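Local coordinates for protein carboxynorspermidine decarboxylase (Campylobacter jejuni subsp. jejuni 81116, PDB 3N29) that probably removes the carboxyl group of carboxynorspermidine to give norspermidine, using pyridoxal-5'-phosphate as cofactor, at residues Thr44-Cys58 with Ala273-Val285. Residues are numbered along the deposited sequence; the frame is centred on the assembly and turned at random.
Sequences TPAYILEEDKLRKNC and AVGWQTGNLVASV
In this two-domain fold of a beta/alpha barrel and a beta domain, strands 46-50 and 279-290 pair antiparallel in the mixed sheet just where the chain enters and leaves the barrel. Ala46 and Val282 form one hydrogen-bonded pair, Ile48 and Asn280 the next; Ile48 N to Asn280 O is 2.9 Å. Glu50 N adds a bond to Thr278 O, and Glu50 occupies the N-cap position of helix 51-68, its OE1 in a salt bridge with Lys53 NZ. On the other edge of strand 46-50, away from strand 279-290, strand 393-397 runs parallel to it.

On one face, Leu281 lays its CD1 over the Tyr47 ring, 4.1 Å from the centroid in a CH-pi contact, while Tyr47 OH bonds onward to His305 O and Asn383. On the other face Ile48 CD1 meets Val282 CG2 at 3.9 Å. Thr44 OG1 lies 2.7 Å from Ser284 OG, with Asp299 gripping both the threonine hydroxyl and the Ser284 backbone N.

Past the sheet, Asn57, on helix 51-68, reaches across to the end of helix 272-275. With CG beside its backbone N (chi1 -67°), its amide turns ND2 toward Trp276 O at 2.8 Å and Val274 O at 3.1 Å. Both oxygens lie in the amide plane; ND2 stands above the Val274 carbonyl plane and is only tilted from that of Trp276. Leu54 CD1 packs on Val274 CG1 beside it. Thr278 OG1 bonds back to Gly275 O, bracing the type II turn from within.

Both protons of one amide nitrogen are thus spent on carbonyls that follow the pyridoxal phosphate-binding Glu269-Glu272, which probably holds the path from cofactor site to sheet in a fixed shape.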
ATOM      1  N   THR A  44      19.597   7.751  -3.040  1.00 24.99           N
ATOM      2  CA  THR A  44      18.826   6.652  -2.421  1.00 23.98           C
ATOM      3  C   THR A  44      17.550   7.261  -1.945  1.00 21.62           C
ATOM      4  O   THR A  44      17.498   8.448  -1.714  1.00 22.20           O
ATOM      5  CB  THR A  44      19.575   5.989  -1.225  1.00 25.27           C
ATOM      6  OG1 THR A  44      19.997   7.029  -0.322  1.00 26.57           O
ATOM      7  CG2 THR A  44      20.780   5.181  -1.746  1.00 24.14           C
ATOM      8  N   PRO A  45      16.493   6.474  -1.854  1.00 20.37           N
ATOM      9  CA  PRO A  45      16.520   5.056  -2.145  1.00 18.13           C
ATOM     10  C   PRO A  45      16.293   4.728  -3.595  1.00 20.17           C
ATOM     11  O   PRO A  45      15.843   5.618  -4.399  1.00 17.67           O
ATOM     12  CB  PRO A  45      15.356   4.508  -1.299  1.00 18.50           C
ATOM     13  CG  PRO A  45      14.381   5.677  -1.282  1.00 18.29           C
ATOM     14  CD  PRO A  45      15.226   6.903  -1.266  1.00 20.73           C
ATOM     15  N   ALA A  46      16.602   3.483  -3.966  1.00 18.76           N
ATOM     16  CA  ALA A  46      16.422   3.096  -5.366  1.00 18.83           C
ATOM     17  C   ALA A  46      16.152   1.589  -5.450  1.00 17.10           C
ATOM     18  O   ALA A  46      16.828   0.809  -4.819  1.00 19.86           O
ATOM     19  CB  ALA A  46      17.734   3.493  -6.260  1.00 17.01           C
ATOM     20  N   TYR A  47      15.236   1.149  -6.296  1.00 17.52           N
ATOM     21  CA  TYR A  47      15.148  -0.257  -6.614  1.00 17.60           C
ATOM     22  C   TYR A  47      16.084  -0.477  -7.835  1.00 18.28           C
ATOM     23  O   TYR A  47      15.933   0.251  -8.829  1.00 18.25           O
ATOM     24  CB  TYR A  47      13.748  -0.673  -7.057  1.00 17.10           C
ATOM     25  CG  TYR A  47      12.590  -0.464  -6.060  1.00 18.24           C
ATOM     26  CD1 TYR A  47      12.279  -1.422  -5.143  1.00 20.32           C
ATOM     27  CD2 TYR A  47      11.852   0.719  -6.048  1.00 15.86           C
ATOM     28  CE1 TYR A  47      11.242  -1.243  -4.256  1.00 20.59           C
ATOM     29  CE2 TYR A  47      10.801   0.888  -5.171  1.00 19.64           C
ATOM     30  CZ  TYR A  47      10.531  -0.074  -4.233  1.00 18.61           C
ATOM     31  OH  TYR A  47       9.416   0.072  -3.370  1.00 20.37           O
ATOM     32  N   ILE A  48      16.964  -1.457  -7.774  1.00 18.13           N
ATOM     33  CA  ILE A  48      17.921  -1.698  -8.838  1.00 19.47           C
ATOM     34  C   ILE A  48      17.785  -3.108  -9.398  1.00 19.51           C
ATOM     35  O   ILE A  48      18.027  -4.115  -8.727  1.00 19.04           O
ATOM     36  CB  ILE A  48      19.347  -1.388  -8.373  1.00 20.25           C
ATOM     37  CG1 ILE A  48      19.431   0.003  -7.762  1.00 21.24           C
ATOM     38  CG2 ILE A  48      20.325  -1.520  -9.610  1.00 20.54           C
ATOM     39  CD1 ILE A  48      20.858   0.362  -7.280  1.00 23.44           C
ATOM     40  N   LEU A  49      17.232  -3.188 -10.570  1.00 18.54           N
ATOM     41  CA  LEU A  49      17.098  -4.489 -11.268  1.00 19.43           C
ATOM     42  C   LEU A  49      18.377  -4.810 -11.999  1.00 21.26           C
ATOM     43  O   LEU A  49      18.963  -3.910 -12.618  1.00 20.06           O
ATOM     44  CB  LEU A  49      15.954  -4.426 -12.222  1.00 20.43           C
ATOM     45  CG  LEU A  49      15.745  -5.589 -13.219  1.00 22.54           C
ATOM     46  CD1 LEU A  49      15.185  -6.720 -12.524  1.00 27.65           C
ATOM     47  CD2 LEU A  49      14.703  -5.186 -14.198  1.00 31.52           C
ATOM     48  N   GLU A  50      18.788  -6.074 -11.947  1.00 20.42           N
ATOM     49  CA  GLU A  50      20.044  -6.503 -12.541  1.00 22.62           C
ATOM     50  C   GLU A  50      19.719  -7.283 -13.798  1.00 22.43           C
ATOM     51  O   GLU A  50      19.077  -8.308 -13.732  1.00 19.26           O
ATOM     52  CB  GLU A  50      20.881  -7.272 -11.552  1.00 23.39           C
ATOM     53  CG  GLU A  50      21.279  -6.436 -10.338  1.00 29.03           C
ATOM     54  CD  GLU A  50      21.908  -7.259  -9.225  1.00 35.42           C
ATOM     55  OE1 GLU A  50      22.899  -7.991  -9.492  1.00 37.88           O
ATOM     56  OE2 GLU A  50      21.416  -7.192  -8.086  1.00 37.52           O
ATOM     57  N   GLU A  51      20.098  -6.721 -14.943  1.00 21.85           N
ATOM     58  CA  GLU A  51      19.800  -7.342 -16.227  1.00 24.07           C
ATOM     59  C   GLU A  51      20.266  -8.784 -16.298  1.00 23.42           C
ATOM     60  O   GLU A  51      19.522  -9.655 -16.761  1.00 23.52           O
ATOM     61  CB  GLU A  51      20.320  -6.484 -17.400  1.00 24.24           C
ATOM     62  CG  GLU A  51      20.119  -7.135 -18.733  1.00 26.40           C
ATOM     63  CD  GLU A  51      20.543  -6.239 -19.905  1.00 28.86           C
ATOM     64  OE1 GLU A  51      20.994  -5.093 -19.690  1.00 28.00           O
ATOM     65  OE2 GLU A  51      20.411  -6.727 -21.036  1.00 26.35           O
ATOM     66  N   ASP A  52      21.503  -9.046 -15.879  1.00 24.31           N
ATOM     67  CA  ASP A  52      22.065 -10.378 -15.940  1.00 26.04           C
ATOM     68  C   ASP A  52      21.198 -11.420 -15.196  1.00 25.68           C
ATOM     69  O   ASP A  52      21.051 -12.550 -15.652  1.00 21.66           O
ATOM     70  CB  ASP A  52      23.515 -10.453 -15.403  1.00 28.58           C
ATOM     71  CG  ASP A  52      24.570  -9.791 -16.363  1.00 34.21           C
ATOM     72  OD1 ASP A  52      24.327  -9.710 -17.594  1.00 41.91           O
ATOM     73  OD2 ASP A  52      25.608  -9.295 -15.844  1.00 44.17           O
ATOM     74  N   LYS A  53      20.664 -11.054 -14.021  1.00 22.67           N
ATOM     75  CA  LYS A  53      19.815 -11.961 -13.245  1.00 23.35           C
ATOM     76  C   LYS A  53      18.478 -12.153 -13.883  1.00 20.87           C
ATOM     77  O   LYS A  53      17.938 -13.287 -13.917  1.00 21.69           O
ATOM     78  CB  LYS A  53      19.603 -11.395 -11.837  1.00 23.68           C
ATOM     79  CG  LYS A  53      20.945 -11.155 -11.088  1.00 30.53           C
ATOM     80  CD  LYS A  53      21.407 -12.343 -10.305  1.00 40.77           C
ATOM     81  CE  LYS A  53      22.645 -11.968  -9.371  1.00 43.84           C
ATOM     82  NZ  LYS A  53      22.319 -10.822  -8.435  1.00 42.70           N
ATOM     83  N   LEU A  54      17.899 -11.071 -14.411  1.00 21.18           N
ATOM     84  CA  LEU A  54      16.633 -11.167 -15.094  1.00 21.52           C
ATOM     85  C   LEU A  54      16.779 -12.104 -16.309  1.00 22.24           C
ATOM     86  O   LEU A  54      15.921 -12.990 -16.575  1.00 19.85           O
ATOM     87  CB  LEU A  54      16.177  -9.828 -15.617  1.00 22.34           C
ATOM     88  CG  LEU A  54      14.892  -9.716 -16.448  1.00 18.96           C
ATOM     89  CD1 LEU A  54      13.704 -10.344 -15.646  1.00 20.95           C
ATOM     90  CD2 LEU A  54      14.510  -8.343 -16.936  1.00 24.97           C
ATOM     91  N   ARG A  55      17.849 -11.876 -17.046  1.00 23.35           N
ATOM     92  CA  ARG A  55      18.061 -12.725 -18.249  1.00 23.31           C
ATOM     93  C   ARG A  55      18.228 -14.210 -17.933  1.00 24.28           C
ATOM     94  O   ARG A  55      17.735 -15.015 -18.715  1.00 25.72           O
ATOM     95  CB  ARG A  55      19.206 -12.194 -19.137  1.00 22.50           C
ATOM     96  CG  ARG A  55      18.870 -10.984 -19.941  1.00 24.07           C
ATOM     97  CD  ARG A  55      20.055 -10.510 -20.842  1.00 26.67           C
ATOM     98  NE  ARG A  55      19.738  -9.330 -21.595  1.00 23.99           N
ATOM     99  CZ  ARG A  55      19.044  -9.359 -22.726  1.00 26.75           C
ATOM    100  NH1 ARG A  55      18.598 -10.523 -23.209  1.00 28.81           N
ATOM    101  NH2 ARG A  55      18.818  -8.248 -23.378  1.00 27.42           N
ATOM    102  N   LYS A  56      18.906 -14.547 -16.849  1.00 24.23           N
ATOM    103  CA  LYS A  56      19.045 -15.919 -16.363  1.00 28.11           C
ATOM    104  C   LYS A  56      17.692 -16.542 -16.057  1.00 26.94           C
ATOM    105  O   LYS A  56      17.415 -17.675 -16.427  1.00 26.44           O
ATOM    106  CB  LYS A  56      19.952 -15.995 -15.115  1.00 29.06           C
ATOM    107  CG  LYS A  56      21.451 -15.997 -15.528  1.00 37.79           C
ATOM    108  CD  LYS A  56      22.453 -16.118 -14.380  1.00 44.78           C
ATOM    109  CE  LYS A  56      23.596 -17.138 -14.711  1.00 50.50           C
ATOM    110  NZ  LYS A  56      24.135 -17.095 -16.141  1.00 53.21           N
ATOM    111  N   ASN A  57      16.831 -15.817 -15.324  1.00 26.24           N
ATOM    112  CA  ASN A  57      15.460 -16.300 -15.133  1.00 24.52           C
ATOM    113  C   ASN A  57      14.665 -16.512 -16.429  1.00 22.97           C
ATOM    114  O   ASN A  57      13.996 -17.511 -16.590  1.00 24.72           O
ATOM    115  CB  ASN A  57      14.626 -15.308 -14.239  1.00 23.01           C
ATOM    116  CG  ASN A  57      15.115 -15.233 -12.795  1.00 24.67           C
ATOM    117  OD1 ASN A  57      16.024 -15.908 -12.405  1.00 18.69           O
ATOM    118  ND2 ASN A  57      14.478 -14.375 -12.000  1.00 20.52           N
ATOM    119  N   CYS A  58      14.727 -15.569 -17.333  1.00 22.32           N
ATOM    120  CA  CYS A  58      14.034 -15.657 -18.561  1.00 24.34           C
ATOM    121  C   CYS A  58      14.562 -16.761 -19.481  1.00 24.51           C
ATOM    122  O   CYS A  58      13.735 -17.420 -20.143  1.00 25.46           O
ATOM    123  CB  CYS A  58      14.034 -14.344 -19.276  1.00 23.91           C
ATOM    124  SG  CYS A  58      12.953 -13.063 -18.396  1.00 26.87           S
ATOM    125  N   ALA A 273       8.196 -15.525 -10.562  1.00 14.51           N
ATOM    126  CA  ALA A 273       9.288 -16.273 -11.138  1.00 14.44           C
ATOM    127  C   ALA A 273      10.160 -15.445 -12.078  1.00 13.87           C
ATOM    128  O   ALA A 273      11.329 -15.661 -12.165  1.00 12.82           O
ATOM    129  CB  ALA A 273       8.765 -17.464 -11.844  1.00 15.45           C
ATOM    130  N   VAL A 274       9.556 -14.557 -12.821  1.00 13.00           N
ATOM    131  CA  VAL A 274      10.304 -13.659 -13.667  1.00 13.44           C
ATOM    132  C   VAL A 274      11.207 -12.721 -12.873  1.00 13.50           C
ATOM    133  O   VAL A 274      12.321 -12.548 -13.209  1.00 13.22           O
ATOM    134  CB  VAL A 274       9.380 -12.865 -14.583  1.00 13.49           C
ATOM    135  CG1 VAL A 274      10.130 -11.923 -15.396  1.00 14.92           C
ATOM    136  CG2 VAL A 274       8.594 -13.786 -15.467  1.00 15.39           C
ATOM    137  N   GLY A 275      10.680 -12.165 -11.792  1.00 12.73           N
ATOM    138  CA  GLY A 275      11.374 -11.199 -10.975  1.00 13.12           C
ATOM    139  C   GLY A 275      12.192 -11.720  -9.818  1.00 12.09           C
ATOM    140  O   GLY A 275      12.845 -10.978  -9.171  1.00 14.75           O
ATOM    141  N   TRP A 276      12.165 -13.015  -9.605  1.00 12.39           N
ATOM    142  CA  TRP A 276      12.738 -13.639  -8.450  1.00 11.99           C
ATOM    143  C   TRP A 276      14.238 -13.424  -8.387  1.00 12.75           C
ATOM    144  O   TRP A 276      14.960 -13.850  -9.243  1.00 10.44           O
ATOM    145  CB  TRP A 276      12.413 -15.156  -8.448  1.00 14.27           C
ATOM    146  CG  TRP A 276      13.027 -15.911  -7.344  1.00 13.59           C
ATOM    147  CD1 TRP A 276      14.127 -16.680  -7.405  1.00 16.62           C
ATOM    148  CD2 TRP A 276      12.601 -15.946  -5.997  1.00 15.96           C
ATOM    149  NE1 TRP A 276      14.424 -17.184  -6.197  1.00 13.22           N
ATOM    150  CE2 TRP A 276      13.489 -16.753  -5.307  1.00 12.84           C
ATOM    151  CE3 TRP A 276      11.557 -15.354  -5.298  1.00 15.51           C
ATOM    152  CZ2 TRP A 276      13.365 -16.988  -3.960  1.00 16.33           C
ATOM    153  CZ3 TRP A 276      11.434 -15.597  -3.977  1.00 18.97           C
ATOM    154  CH2 TRP A 276      12.328 -16.410  -3.319  1.00 14.84           C
ATOM    155  N   GLN A 277      14.662 -12.789  -7.312  1.00 11.82           N
ATOM    156  CA  GLN A 277      16.048 -12.502  -7.060  1.00 13.43           C
ATOM    157  C   GLN A 277      16.724 -11.759  -8.230  1.00 13.29           C
ATOM    158  O   GLN A 277      17.832 -12.024  -8.552  1.00 14.36           O
ATOM    159  CB  GLN A 277      16.811 -13.753  -6.644  1.00 14.64           C
ATOM    160  CG  GLN A 277      16.254 -14.353  -5.416  1.00 16.64           C
ATOM    161  CD  GLN A 277      17.013 -15.503  -4.847  1.00 22.60           C
ATOM    162  OE1 GLN A 277      17.824 -16.109  -5.488  1.00 19.95           O
ATOM    163  NE2 GLN A 277      16.710 -15.821  -3.623  1.00 19.25           N
ATOM    164  N   THR A 278      16.010 -10.855  -8.854  1.00 13.76           N
ATOM    165  CA  THR A 278      16.580 -10.009  -9.881  1.00 12.76           C
ATOM    166  C   THR A 278      17.109  -8.661  -9.399  1.00 12.42           C
ATOM    167  O   THR A 278      17.709  -7.975 -10.128  1.00 14.07           O
ATOM    168  CB  THR A 278      15.592  -9.765 -11.033  1.00 13.11           C
ATOM    169  OG1 THR A 278      14.454  -9.066 -10.572  1.00 12.69           O
ATOM    170  CG2 THR A 278      15.167 -11.045 -11.624  1.00 13.33           C
ATOM    171  N   GLY A 279      16.806  -8.256  -8.186  1.00 10.25           N
ATOM    172  CA  GLY A 279      17.209  -6.938  -7.747  1.00 10.41           C
ATOM    173  C   GLY A 279      16.963  -6.592  -6.300  1.00 10.00           C
ATOM    174  O   GLY A 279      16.284  -7.293  -5.629  1.00  9.54           O
ATOM    175  N   ASN A 280      17.476  -5.455  -5.880  1.00  8.10           N
ATOM    176  CA  ASN A 280      17.411  -5.021  -4.506  1.00  7.71           C
ATOM    177  C   ASN A 280      16.924  -3.617  -4.304  1.00  6.86           C
ATOM    178  O   ASN A 280      16.930  -2.873  -5.198  1.00  8.40           O
ATOM    179  CB  ASN A 280      18.779  -5.195  -3.856  1.00  8.59           C
ATOM    180  CG  ASN A 280      19.383  -6.542  -4.147  1.00  8.38           C
ATOM    181  OD1 ASN A 280      18.732  -7.524  -4.063  1.00  8.49           O
ATOM    182  ND2 ASN A 280      20.633  -6.562  -4.478  1.00  8.62           N
ATOM    183  N   LEU A 281      16.475  -3.296  -3.100  1.00  7.54           N
ATOM    184  CA  LEU A 281      16.197  -1.986  -2.768  1.00  5.20           C
ATOM    185  C   LEU A 281      17.328  -1.421  -1.909  1.00  7.55           C
ATOM    186  O   LEU A 281      17.637  -1.979  -0.827  1.00  6.98           O
ATOM    187  CB  LEU A 281      14.856  -1.926  -2.041  1.00  5.23           C
ATOM    188  CG  LEU A 281      14.446  -0.651  -1.312  1.00  4.96           C
ATOM    189  CD1 LEU A 281      14.311   0.491  -2.261  1.00  6.50           C
ATOM    190  CD2 LEU A 281      13.136  -0.869  -0.440  1.00  5.87           C
ATOM    191  N   VAL A 282      17.944  -0.306  -2.358  1.00  6.14           N
ATOM    192  CA  VAL A 282      19.111   0.260  -1.758  1.00  6.00           C
ATOM    193  C   VAL A 282      18.754   1.526  -1.042  1.00  4.68           C
ATOM    194  O   VAL A 282      18.088   2.389  -1.632  1.00  5.12           O
ATOM    195  CB  VAL A 282      20.214   0.548  -2.824  1.00  7.65           C
ATOM    196  CG1 VAL A 282      21.448   1.113  -2.060  1.00  5.49           C
ATOM    197  CG2 VAL A 282      20.500  -0.751  -3.579  1.00 13.17           C
ATOM    198  N   ALA A 283      19.129   1.657   0.216  1.00  4.60           N
ATOM    199  CA  ALA A 283      18.736   2.803   1.031  1.00  4.70           C
ATOM    200  C   ALA A 283      19.972   3.254   1.741  1.00  5.47           C
ATOM    201  O   ALA A 283      20.983   2.513   1.778  1.00  6.52           O
ATOM    202  CB  ALA A 283      17.660   2.333   2.049  1.00  5.00           C
ATOM    203  N   SER A 284      19.958   4.450   2.282  1.00  3.96           N
ATOM    204  CA  SER A 284      21.048   4.916   3.096  1.00  5.22           C
ATOM    205  C   SER A 284      20.641   5.044   4.567  1.00  4.54           C
ATOM    206  O   SER A 284      19.494   5.403   4.856  1.00  3.75           O
ATOM    207  CB  SER A 284      21.466   6.350   2.606  1.00  7.26           C
ATOM    208  OG  SER A 284      22.013   6.262   1.259  1.00  8.76           O
ATOM    209  N   VAL A 285      21.608   4.825   5.441  1.00  2.82           N
ATOM    210  CA  VAL A 285      21.558   5.289   6.838  1.00  2.00           C
ATOM    211  C   VAL A 285      21.603   6.800   6.935  1.00  2.00           C
ATOM    212  O   VAL A 285      22.622   7.397   6.682  1.00  2.85           O
ATOM    213  CB  VAL A 285      22.651   4.598   7.696  1.00  2.00           C
ATOM    214  CG1 VAL A 285      22.510   4.989   9.196  1.00  3.32           C
ATOM    215  CG2 VAL A 285      22.676   3.019   7.430  1.00  2.00           C
TER